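PDB 6RBN: Afp3 from Serratia entomophila, which probably forms, with related sheath proteins, the contractile sheath around the inner tube of the anti-feeding prophage, a contractile injection system. Local coordinates for residues D[182-190]-D[269-278]; D[377-388]-D[406-416]. All blocks are in the same frame, centred on the assembly; numbering follows the deposited sequence.

The two contacts follow one another along the chain: contact 1 closes with residue 278, nearly a hundred residues before contact 2 opens at 377. Their centres lie 35 Å apart and their nearest atoms about 13 Å, so they do not touch, and they share no helix, strand or sheet. Contact 1, near the centre of the chain, packs strand 185-188 against helix 271-284, whose sequence belongs to the subtilisin-like sheath family. Contact 2, 29 Å from that centre, lays helix 374-392 over strand 406-409 in the C-terminal sheath family region. The first is internal to the subunit; the second borders chains of Afp1 and Afp2, so it lies where this subunit meets neighbouring chains.

Contact 1. Residues D[182-190]-D[269-278]; sequences GYFLLADSV and PPSALIAGVY
Asp-188 turns its CG away from its own carbonyl carbon (chi1 -69°), and Ser-271 places OG in the same way (chi1 -70°), which brings the hydroxyl up to the carboxylate across the contact. Ser-271 OG lies within hydrogen-bonding distance of three acceptors: 2.7 Å from Asp-188 OD1, 2.8 Å from Asp-188 OD2 and 2.8 Å from Leu-186 O. Serine suits the first turn of the helix because it is short enough to fit beneath the strand backbone while still offering a polar end. The carboxylate also rests against two prolines: Asp-188 OD2 is 3.3 Å from Pro-269 CB, and OD1 approaches CD of Pro-270. A long, weak ion pair with Arg-166, on helix 163-172, gives OD2 a further partner.

Here helix 271-284 lies across strand 185-188, which pairs in parallel with strand 204-207. Residues 271-278, the first part of that helix, run roughly against the strand, at 145° between their directions and with axes 8.9 Å apart, in the alpha/beta layering of the subtilisin-like domain of tail sheath proteins.

Farther along the helix the contact becomes apolar. The forked end of Leu-186 spreads over two helix residues: CD1 lies 4.1 Å from Ala-275 CB, where the small alanine lets the leucine branch come close to the helix backbone, and CD2 lies 3.6 Å from Tyr-278 CE2. The side chains of Phe-184 and Tyr-278 cross at about a right angle and meet edge to edge, with Phe-184 CE2 4.0 Å from Tyr-278 OH. Tyrosine serves both needs of this buried place, since its ring packs on leucine and phenylalanine while its hydroxyl hydrogen-bonds to Tyr-207 of strand 204-207.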
loop_
_atom_site.group_PDB
_atom_site.type_symbol
_atom_site.label_atom_id
_atom_site.label_comp_id
_atom_site.label_asym_id
_atom_site.label_seq_id
_atom_site.Cartn_x
_atom_site.Cartn_y
_atom_site.Cartn_z
ATOM N N GLY D 182 -61.153 17.994 7.862
ATOM C CA GLY D 182 -60.711 17.723 6.514
ATOM C C GLY D 182 -61.765 17.207 5.566
ATOM O O GLY D 182 -61.408 16.687 4.504
ATOM N N TYR D 183 -63.045 17.326 5.905
ATOM C CA TYR D 183 -64.074 16.878 4.985
ATOM C C TYR D 183 -64.292 17.919 3.897
ATOM O O TYR D 183 -63.904 19.081 4.027
ATOM C CB TYR D 183 -65.390 16.608 5.709
ATOM C CG TYR D 183 -65.287 15.559 6.781
ATOM C CD1 TYR D 183 -65.026 14.239 6.457
ATOM C CD2 TYR D 183 -65.506 15.880 8.111
ATOM C CE1 TYR D 183 -64.935 13.273 7.434
ATOM C CE2 TYR D 183 -65.430 14.917 9.093
ATOM C CZ TYR D 183 -65.140 13.619 8.748
ATOM O OH TYR D 183 -65.060 12.658 9.725
ATOM N N PHE D 184 -64.930 17.491 2.812
ATOM C CA PHE D 184 -65.175 18.383 1.685
ATOM C C PHE D 184 -66.522 18.007 1.090
ATOM O O PHE D 184 -66.672 16.916 0.538
ATOM C CB PHE D 184 -64.059 18.273 0.652
ATOM C CG PHE D 184 -64.085 19.351 -0.387
ATOM C CD1 PHE D 184 -63.605 20.615 -0.096
ATOM C CD2 PHE D 184 -64.580 19.103 -1.653
ATOM C CE1 PHE D 184 -63.616 21.612 -1.045
ATOM C CE2 PHE D 184 -64.597 20.098 -2.607
ATOM C CZ PHE D 184 -64.113 21.355 -2.299
ATOM N N LEU D 185 -67.497 18.901 1.207
ATOM C CA LEU D 185 -68.847 18.642 0.730
ATOM C C LEU D 185 -68.967 18.976 -0.749
ATOM O O LEU D 185 -68.466 20.005 -1.209
ATOM C CB LEU D 185 -69.856 19.460 1.535
ATOM C CG LEU D 185 -71.341 19.351 1.192
ATOM C CD1 LEU D 185 -71.848 17.950 1.399
ATOM C CD2 LEU D 185 -72.133 20.321 2.033
ATOM N N LEU D 186 -69.632 18.099 -1.493
ATOM C CA LEU D 186 -69.937 18.325 -2.903
ATOM C C LEU D 186 -71.444 18.526 -3.019
ATOM O O LEU D 186 -72.200 17.577 -3.229
ATOM C CB LEU D 186 -69.463 17.170 -3.767
ATOM C CG LEU D 186 -67.957 16.957 -3.842
ATOM C CD1 LEU D 186 -67.635 15.729 -4.662
ATOM C CD2 LEU D 186 -67.306 18.183 -4.427
ATOM N N ALA D 187 -71.875 19.773 -2.885
ATOM C CA ALA D 187 -73.287 20.103 -2.944
ATOM C C ALA D 187 -73.736 20.259 -4.392
ATOM O O ALA D 187 -72.935 20.248 -5.327
ATOM C CB ALA D 187 -73.572 21.376 -2.151
ATOM N N ASP D 188 -75.045 20.409 -4.567
ATOM C CA ASP D 188 -75.647 20.510 -5.888
ATOM C C ASP D 188 -76.643 21.655 -5.898
ATOM O O ASP D 188 -77.519 21.724 -5.033
ATOM C CB ASP D 188 -76.351 19.212 -6.266
ATOM C CG ASP D 188 -75.390 18.092 -6.516
ATOM O OD1 ASP D 188 -74.298 18.353 -7.055
ATOM O OD2 ASP D 188 -75.694 16.947 -6.130
ATOM N N SER D 189 -76.511 22.537 -6.877
ATOM C CA SER D 189 -77.449 23.637 -6.991
ATOM C C SER D 189 -78.780 23.134 -7.533
ATOM O O SER D 189 -78.872 22.071 -8.152
ATOM C CB SER D 189 -76.884 24.728 -7.895
ATOM O OG SER D 189 -77.788 25.810 -7.989
ATOM N N VAL D 190 -79.825 23.912 -7.286
ATOM C CA VAL D 190 -81.172 23.561 -7.714
ATOM C C VAL D 190 -81.591 24.368 -8.931
ATOM O O VAL D 190 -82.045 23.810 -9.930
ATOM C CB VAL D 190 -82.161 23.751 -6.545
ATOM C CG1 VAL D 190 -83.561 23.352 -6.968
ATOM C CG2 VAL D 190 -81.698 22.961 -5.344
ATOM N N PRO D 269 -78.386 14.106 -9.882
ATOM C CA PRO D 269 -77.493 15.158 -9.418
ATOM C C PRO D 269 -76.050 14.756 -9.647
ATOM O O PRO D 269 -75.692 13.579 -9.488
ATOM C CB PRO D 269 -77.825 15.265 -7.925
ATOM C CG PRO D 269 -78.349 13.941 -7.568
ATOM C CD PRO D 269 -79.092 13.455 -8.768
ATOM N N PRO D 270 -75.186 15.696 -10.031
ATOM C CA PRO D 270 -73.865 15.329 -10.549
ATOM C C PRO D 270 -72.834 14.950 -9.498
ATOM O O PRO D 270 -71.695 14.669 -9.874
ATOM C CB PRO D 270 -73.436 16.606 -11.288
ATOM C CG PRO D 270 -74.113 17.691 -10.563
ATOM C CD PRO D 270 -75.429 17.145 -10.114
ATOM N N SER D 271 -73.183 14.904 -8.208
ATOM C CA SER D 271 -72.176 14.708 -7.165
ATOM C C SER D 271 -71.591 13.304 -7.161
ATOM O O SER D 271 -70.457 13.115 -6.710
ATOM C CB SER D 271 -72.762 15.020 -5.796
ATOM O OG SER D 271 -73.006 16.401 -5.660
ATOM N N ALA D 272 -72.336 12.310 -7.644
ATOM C CA ALA D 272 -71.794 10.957 -7.716
ATOM C C ALA D 272 -70.755 10.842 -8.821
ATOM O O ALA D 272 -69.856 9.996 -8.761
ATOM C CB ALA D 272 -72.920 9.951 -7.930
ATOM N N LEU D 273 -70.866 11.685 -9.849
ATOM C CA LEU D 273 -69.904 11.643 -10.944
ATOM C C LEU D 273 -68.676 12.483 -10.628
ATOM O O LEU D 273 -67.557 12.115 -10.995
ATOM C CB LEU D 273 -70.554 12.121 -12.242
ATOM C CG LEU D 273 -71.473 11.193 -13.042
ATOM C CD1 LEU D 273 -72.862 11.078 -12.438
ATOM C CD2 LEU D 273 -71.552 11.667 -14.477
ATOM N N ILE D 274 -68.869 13.623 -9.959
ATOM C CA ILE D 274 -67.748 14.505 -9.645
ATOM C C ILE D 274 -66.878 13.892 -8.551
ATOM O O ILE D 274 -65.657 14.082 -8.524
ATOM C CB ILE D 274 -68.269 15.907 -9.271
ATOM C CG1 ILE D 274 -69.089 16.484 -10.420
ATOM C CG2 ILE D 274 -67.141 16.867 -8.991
ATOM C CD1 ILE D 274 -68.326 16.631 -11.708
ATOM N N ALA D 275 -67.486 13.105 -7.660
ATOM C CA ALA D 275 -66.703 12.349 -6.686
ATOM C C ALA D 275 -65.863 11.279 -7.369
ATOM O O ALA D 275 -64.810 10.884 -6.856
ATOM C CB ALA D 275 -67.622 11.722 -5.643
ATOM N N GLY D 276 -66.314 10.798 -8.527
ATOM C CA GLY D 276 -65.492 9.900 -9.314
ATOM C C GLY D 276 -64.314 10.599 -9.963
ATOM O O GLY D 276 -63.199 10.076 -9.966
ATOM N N VAL D 277 -64.536 11.800 -10.508
ATOM C CA VAL D 277 -63.476 12.444 -11.279
ATOM C C VAL D 277 -62.457 13.110 -10.368
ATOM O O VAL D 277 -61.399 13.545 -10.833
ATOM C CB VAL D 277 -64.053 13.455 -12.288
ATOM C CG1 VAL D 277 -65.113 12.802 -13.150
ATOM C CG2 VAL D 277 -64.560 14.696 -11.593
ATOM N N TYR D 278 -62.753 13.227 -9.071
ATOM C CA TYR D 278 -61.709 13.639 -8.138
ATOM C C TYR D 278 -60.689 12.527 -7.955
ATOM O O TYR D 278 -59.484 12.779 -7.912
ATOM C CB TYR D 278 -62.284 14.041 -6.781
ATOM C CG TYR D 278 -62.970 15.385 -6.718
ATOM C CD1 TYR D 278 -63.095 16.191 -7.839
ATOM C CD2 TYR D 278 -63.402 15.891 -5.505
ATOM C CE1 TYR D 278 -63.712 17.423 -7.760
ATOM C CE2 TYR D 278 -63.997 17.124 -5.418
ATOM C CZ TYR D 278 -64.147 17.887 -6.547
ATOM O OH TYR D 278 -64.744 19.118 -6.464
#

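Contact 2. Residues D[377-388]-D[406-416]; sequences WKRVQTAIDNYL and YFVRVGKGITM
In the region of the sheath C-terminal family, helix 374-392 lies along strand 406-409, the partner of strand 425-432 in an antiparallel sheet. Helix residues 377-388 and strand 406-409 run almost antiparallel, at 169°, with their axes 8.7 Å apart. Val-408 fills the middle of the contact: its CG2 meets Ile-384 CG2 at 3.7 Å and Leu-388 CD1 at 3.8 Å, while its other methyl lies along the aliphatic part of Gln-381. The branched valine thus serves three helix residues, one methyl reaching Ile-384 and Leu-388, the other Gln-381.

At Tyr-406, Leu-388 CB sits over one face of the ring, 3.8 Å from its centroid, a CH-pi contact. Asp-385 OD1 comes to the edge of that ring, 3.2 Å from Tyr-406 CE2, with carboxylate and ring planes 54° apart.

Toward residue 416, Met-416 CE lies over one face of the Trp-377 six-membered ring, a CH-pi contact 3.8 Å from its centroid, and the sulfur lies obliquely beside it in a Met-aromatic contact. The indole NE1 bonds to Asn-372. Val-410 CG1 packs 3.5 Å from Gln-381 OE1, an oxygen that also accepts, in its carbonyl plane, a hydrogen bond from Lys-378 NZ; the lysine chain bends at chi2 and chi3 to reach it. Apolar side chains along one helix face, meeting alternate strand residues, are typical of a helix packed on a beta-sheet.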
loop_
_atom_site.group_PDB
_atom_site.type_symbol
_atom_site.label_atom_id
_atom_site.label_comp_id
_atom_site.label_asym_id
_atom_site.label_seq_id
_atom_site.Cartn_x
_atom_site.Cartn_y
_atom_site.Cartn_z
ATOM N N TRP D 377 -38.862 17.105 19.515
ATOM C CA TRP D 377 -39.289 18.218 18.672
ATOM C C TRP D 377 -38.523 18.250 17.359
ATOM O O TRP D 377 -39.053 18.716 16.347
ATOM C CB TRP D 377 -39.083 19.538 19.412
ATOM C CG TRP D 377 -39.842 19.649 20.682
ATOM C CD1 TRP D 377 -40.902 18.892 21.079
ATOM C CD2 TRP D 377 -39.546 20.523 21.769
ATOM N NE1 TRP D 377 -41.308 19.268 22.330
ATOM C CE2 TRP D 377 -40.487 20.266 22.778
ATOM C CE3 TRP D 377 -38.582 21.513 21.980
ATOM C CZ2 TRP D 377 -40.494 20.960 23.977
ATOM C CZ3 TRP D 377 -38.592 22.198 23.172
ATOM C CH2 TRP D 377 -39.541 21.921 24.154
ATOM N N LYS D 378 -37.282 17.764 17.357
ATOM C CA LYS D 378 -36.517 17.663 16.124
ATOM C C LYS D 378 -36.895 16.427 15.321
ATOM O O LYS D 378 -36.762 16.427 14.096
ATOM C CB LYS D 378 -35.021 17.645 16.430
ATOM C CG LYS D 378 -34.470 18.837 17.215
ATOM C CD LYS D 378 -34.391 20.135 16.420
ATOM C CE LYS D 378 -35.503 21.109 16.790
ATOM N NZ LYS D 378 -35.358 22.419 16.109
ATOM N N ARG D 379 -37.350 15.363 15.989
ATOM C CA ARG D 379 -37.846 14.196 15.269
ATOM C C ARG D 379 -39.175 14.485 14.596
ATOM O O ARG D 379 -39.497 13.875 13.571
ATOM C CB ARG D 379 -37.991 13.006 16.214
ATOM C CG ARG D 379 -36.683 12.451 16.727
ATOM C CD ARG D 379 -36.909 11.336 17.735
ATOM N NE ARG D 379 -37.491 10.144 17.130
ATOM C CZ ARG D 379 -38.729 9.716 17.352
ATOM N NH1 ARG D 379 -39.528 10.387 18.169
ATOM N NH2 ARG D 379 -39.171 8.619 16.756
ATOM N N VAL D 380 -39.957 15.400 15.160
ATOM C CA VAL D 380 -41.227 15.786 14.564
ATOM C C VAL D 380 -41.008 16.793 13.438
ATOM O O VAL D 380 -41.690 16.748 12.409
ATOM C CB VAL D 380 -42.156 16.320 15.671
ATOM C CG1 VAL D 380 -43.407 16.882 15.106
ATOM C CG2 VAL D 380 -42.522 15.202 16.617
ATOM N N GLN D 381 -40.025 17.682 13.598
ATOM C CA GLN D 381 -39.717 18.671 12.568
ATOM C C GLN D 381 -39.172 18.016 11.306
ATOM O O GLN D 381 -39.488 18.447 10.192
ATOM C CB GLN D 381 -38.716 19.687 13.110
ATOM C CG GLN D 381 -38.375 20.799 12.147
ATOM C CD GLN D 381 -37.393 21.786 12.718
ATOM O OE1 GLN D 381 -36.924 21.627 13.839
ATOM N NE2 GLN D 381 -37.071 22.812 11.947
ATOM N N THR D 382 -38.379 16.956 11.455
ATOM C CA THR D 382 -37.804 16.283 10.297
ATOM C C THR D 382 -38.852 15.451 9.566
ATOM O O THR D 382 -38.829 15.352 8.335
ATOM C CB THR D 382 -36.630 15.418 10.748
ATOM O OG1 THR D 382 -35.695 16.234 11.460
ATOM C CG2 THR D 382 -35.908 14.796 9.575
ATOM N N ALA D 383 -39.797 14.870 10.310
ATOM C CA ALA D 383 -40.854 14.080 9.689
ATOM C C ALA D 383 -41.805 14.945 8.875
ATOM O O ALA D 383 -42.399 14.462 7.905
ATOM C CB ALA D 383 -41.627 13.309 10.755
ATOM N N ILE D 384 -41.962 16.214 9.244
ATOM C CA ILE D 384 -42.755 17.129 8.436
ATOM C C ILE D 384 -41.922 17.673 7.285
ATOM O O ILE D 384 -42.418 17.832 6.166
ATOM C CB ILE D 384 -43.323 18.253 9.322
ATOM C CG1 ILE D 384 -44.199 17.666 10.420
ATOM C CG2 ILE D 384 -44.168 19.211 8.519
ATOM C CD1 ILE D 384 -44.608 18.669 11.459
ATOM N N ASP D 385 -40.634 17.927 7.533
ATOM C CA ASP D 385 -39.752 18.458 6.500
ATOM C C ASP D 385 -39.478 17.438 5.404
ATOM O O ASP D 385 -39.279 17.818 4.245
ATOM C CB ASP D 385 -38.440 18.917 7.130
ATOM C CG ASP D 385 -37.538 19.634 6.152
ATOM O OD1 ASP D 385 -37.806 20.814 5.856
ATOM O OD2 ASP D 385 -36.563 19.017 5.677
ATOM N N ASN D 386 -39.461 16.149 5.741
ATOM C CA ASN D 386 -39.316 15.128 4.710
ATOM C C ASN D 386 -40.581 14.991 3.881
ATOM O O ASN D 386 -40.509 14.646 2.698
ATOM C CB ASN D 386 -38.958 13.780 5.328
ATOM C CG ASN D 386 -37.553 13.740 5.868
ATOM O OD1 ASN D 386 -36.634 14.309 5.282
ATOM N ND2 ASN D 386 -37.367 13.042 6.975
ATOM N N TYR D 387 -41.743 15.241 4.482
ATOM C CA TYR D 387 -42.989 15.162 3.732
ATOM C C TYR D 387 -43.143 16.353 2.800
ATOM O O TYR D 387 -43.543 16.200 1.642
ATOM C CB TYR D 387 -44.179 15.074 4.688
ATOM C CG TYR D 387 -45.499 15.003 3.969
ATOM C CD1 TYR D 387 -45.906 13.835 3.348
ATOM C CD2 TYR D 387 -46.335 16.109 3.898
ATOM C CE1 TYR D 387 -47.106 13.767 2.679
ATOM C CE2 TYR D 387 -47.533 16.050 3.230
ATOM C CZ TYR D 387 -47.913 14.878 2.625
ATOM O OH TYR D 387 -49.111 14.813 1.959
ATOM N N LEU D 388 -42.838 17.554 3.292
ATOM C CA LEU D 388 -43.008 18.752 2.484
ATOM C C LEU D 388 -41.957 18.871 1.395
ATOM O O LEU D 388 -42.179 19.589 0.418
ATOM C CB LEU D 388 -42.970 19.995 3.364
ATOM C CG LEU D 388 -44.092 20.140 4.383
ATOM C CD1 LEU D 388 -43.862 21.375 5.214
ATOM C CD2 LEU D 388 -45.428 20.197 3.691
ATOM N N TYR D 406 -41.869 26.207 1.519
ATOM C CA TYR D 406 -42.395 25.807 2.817
ATOM C C TYR D 406 -41.420 26.196 3.918
ATOM O O TYR D 406 -40.303 26.646 3.657
ATOM C CB TYR D 406 -42.691 24.300 2.848
ATOM C CG TYR D 406 -41.481 23.411 2.661
ATOM C CD1 TYR D 406 -41.050 23.051 1.392
ATOM C CD2 TYR D 406 -40.789 22.905 3.755
ATOM C CE1 TYR D 406 -39.952 22.241 1.218
ATOM C CE2 TYR D 406 -39.692 22.097 3.589
ATOM C CZ TYR D 406 -39.278 21.766 2.320
ATOM O OH TYR D 406 -38.184 20.954 2.155
ATOM N N PHE D 407 -41.868 26.014 5.160
ATOM C CA PHE D 407 -41.030 26.134 6.345
ATOM C C PHE D 407 -41.675 25.344 7.474
ATOM O O PHE D 407 -42.900 25.232 7.545
ATOM C CB PHE D 407 -40.816 27.597 6.771
ATOM C CG PHE D 407 -42.064 28.307 7.230
ATOM C CD1 PHE D 407 -42.887 28.934 6.316
ATOM C CD2 PHE D 407 -42.382 28.396 8.577
ATOM C CE1 PHE D 407 -44.023 29.597 6.730
ATOM C CE2 PHE D 407 -43.518 29.050 8.993
ATOM C CZ PHE D 407 -44.335 29.653 8.070
ATOM N N VAL D 408 -40.842 24.791 8.353
ATOM C CA VAL D 408 -41.295 24.135 9.575
ATOM C C VAL D 408 -40.537 24.756 10.739
ATOM O O VAL D 408 -39.308 24.866 10.690
ATOM C CB VAL D 408 -41.065 22.608 9.541
ATOM C CG1 VAL D 408 -41.629 21.962 10.791
ATOM C CG2 VAL D 408 -41.667 21.981 8.304
ATOM N N ARG D 409 -41.262 25.169 11.778
ATOM C CA ARG D 409 -40.664 25.829 12.931
ATOM C C ARG D 409 -41.157 25.189 14.219
ATOM O O ARG D 409 -42.360 25.005 14.408
ATOM C CB ARG D 409 -40.998 27.320 12.946
ATOM C CG ARG D 409 -40.386 28.095 11.807
ATOM C CD ARG D 409 -40.849 29.530 11.813
ATOM N NE ARG D 409 -40.347 30.245 10.646
ATOM C CZ ARG D 409 -40.691 31.488 10.329
ATOM N NH1 ARG D 409 -41.544 32.157 11.089
ATOM N NH2 ARG D 409 -40.187 32.059 9.244
ATOM N N VAL D 410 -40.217 24.864 15.103
ATOM C CA VAL D 410 -40.530 24.351 16.431
ATOM C C VAL D 410 -39.360 24.699 17.343
ATOM O O VAL D 410 -38.210 24.778 16.901
ATOM C CB VAL D 410 -40.839 22.832 16.385
ATOM C CG1 VAL D 410 -39.619 22.014 15.998
ATOM C CG2 VAL D 410 -41.447 22.339 17.695
ATOM N N GLY D 411 -39.666 24.980 18.605
ATOM C CA GLY D 411 -38.629 25.307 19.564
ATOM C C GLY D 411 -39.257 25.645 20.897
ATOM O O GLY D 411 -40.457 25.462 21.095
ATOM N N LYS D 412 -38.442 26.154 21.818
ATOM C CA LYS D 412 -38.993 26.596 23.092
ATOM C C LYS D 412 -39.108 28.107 23.190
ATOM O O LYS D 412 -40.114 28.605 23.695
ATOM C CB LYS D 412 -38.155 26.068 24.262
ATOM C CG LYS D 412 -38.788 26.345 25.620
ATOM C CD LYS D 412 -38.095 25.610 26.744
ATOM C CE LYS D 412 -36.771 26.240 27.103
ATOM N NZ LYS D 412 -36.182 25.570 28.293
ATOM N N GLY D 413 -38.115 28.853 22.712
ATOM C CA GLY D 413 -38.305 30.286 22.572
ATOM C C GLY D 413 -39.207 30.622 21.403
ATOM O O GLY D 413 -39.926 31.621 21.427
ATOM N N ILE D 414 -39.187 29.786 20.373
ATOM C CA ILE D 414 -39.996 29.959 19.175
ATOM C C ILE D 414 -41.181 29.013 19.289
ATOM O O ILE D 414 -41.012 27.849 19.663
ATOM C CB ILE D 414 -39.194 29.666 17.889
ATOM C CG1 ILE D 414 -37.892 30.465 17.833
ATOM C CG2 ILE D 414 -39.998 30.019 16.661
ATOM C CD1 ILE D 414 -36.651 29.680 18.246
ATOM N N THR D 415 -42.380 29.519 19.003
ATOM C CA THR D 415 -43.677 28.825 18.889
ATOM C C THR D 415 -44.223 28.276 20.205
ATOM O O THR D 415 -45.364 27.813 20.214
ATOM C CB THR D 415 -43.683 27.652 17.889
ATOM O OG1 THR D 415 -42.859 26.591 18.377
ATOM C CG2 THR D 415 -43.168 28.081 16.538
ATOM N N MET D 416 -43.481 28.322 21.309
ATOM C CA MET D 416 -43.987 27.821 22.579
ATOM C C MET D 416 -43.534 28.712 23.722
ATOM O O MET D 416 -42.740 29.637 23.544
ATOM C CB MET D 416 -43.552 26.380 22.867
ATOM C CG MET D 416 -44.362 25.321 22.160
ATOM S SD MET D 416 -44.034 23.666 22.780
ATOM C CE MET D 416 -42.612 23.179 21.832
#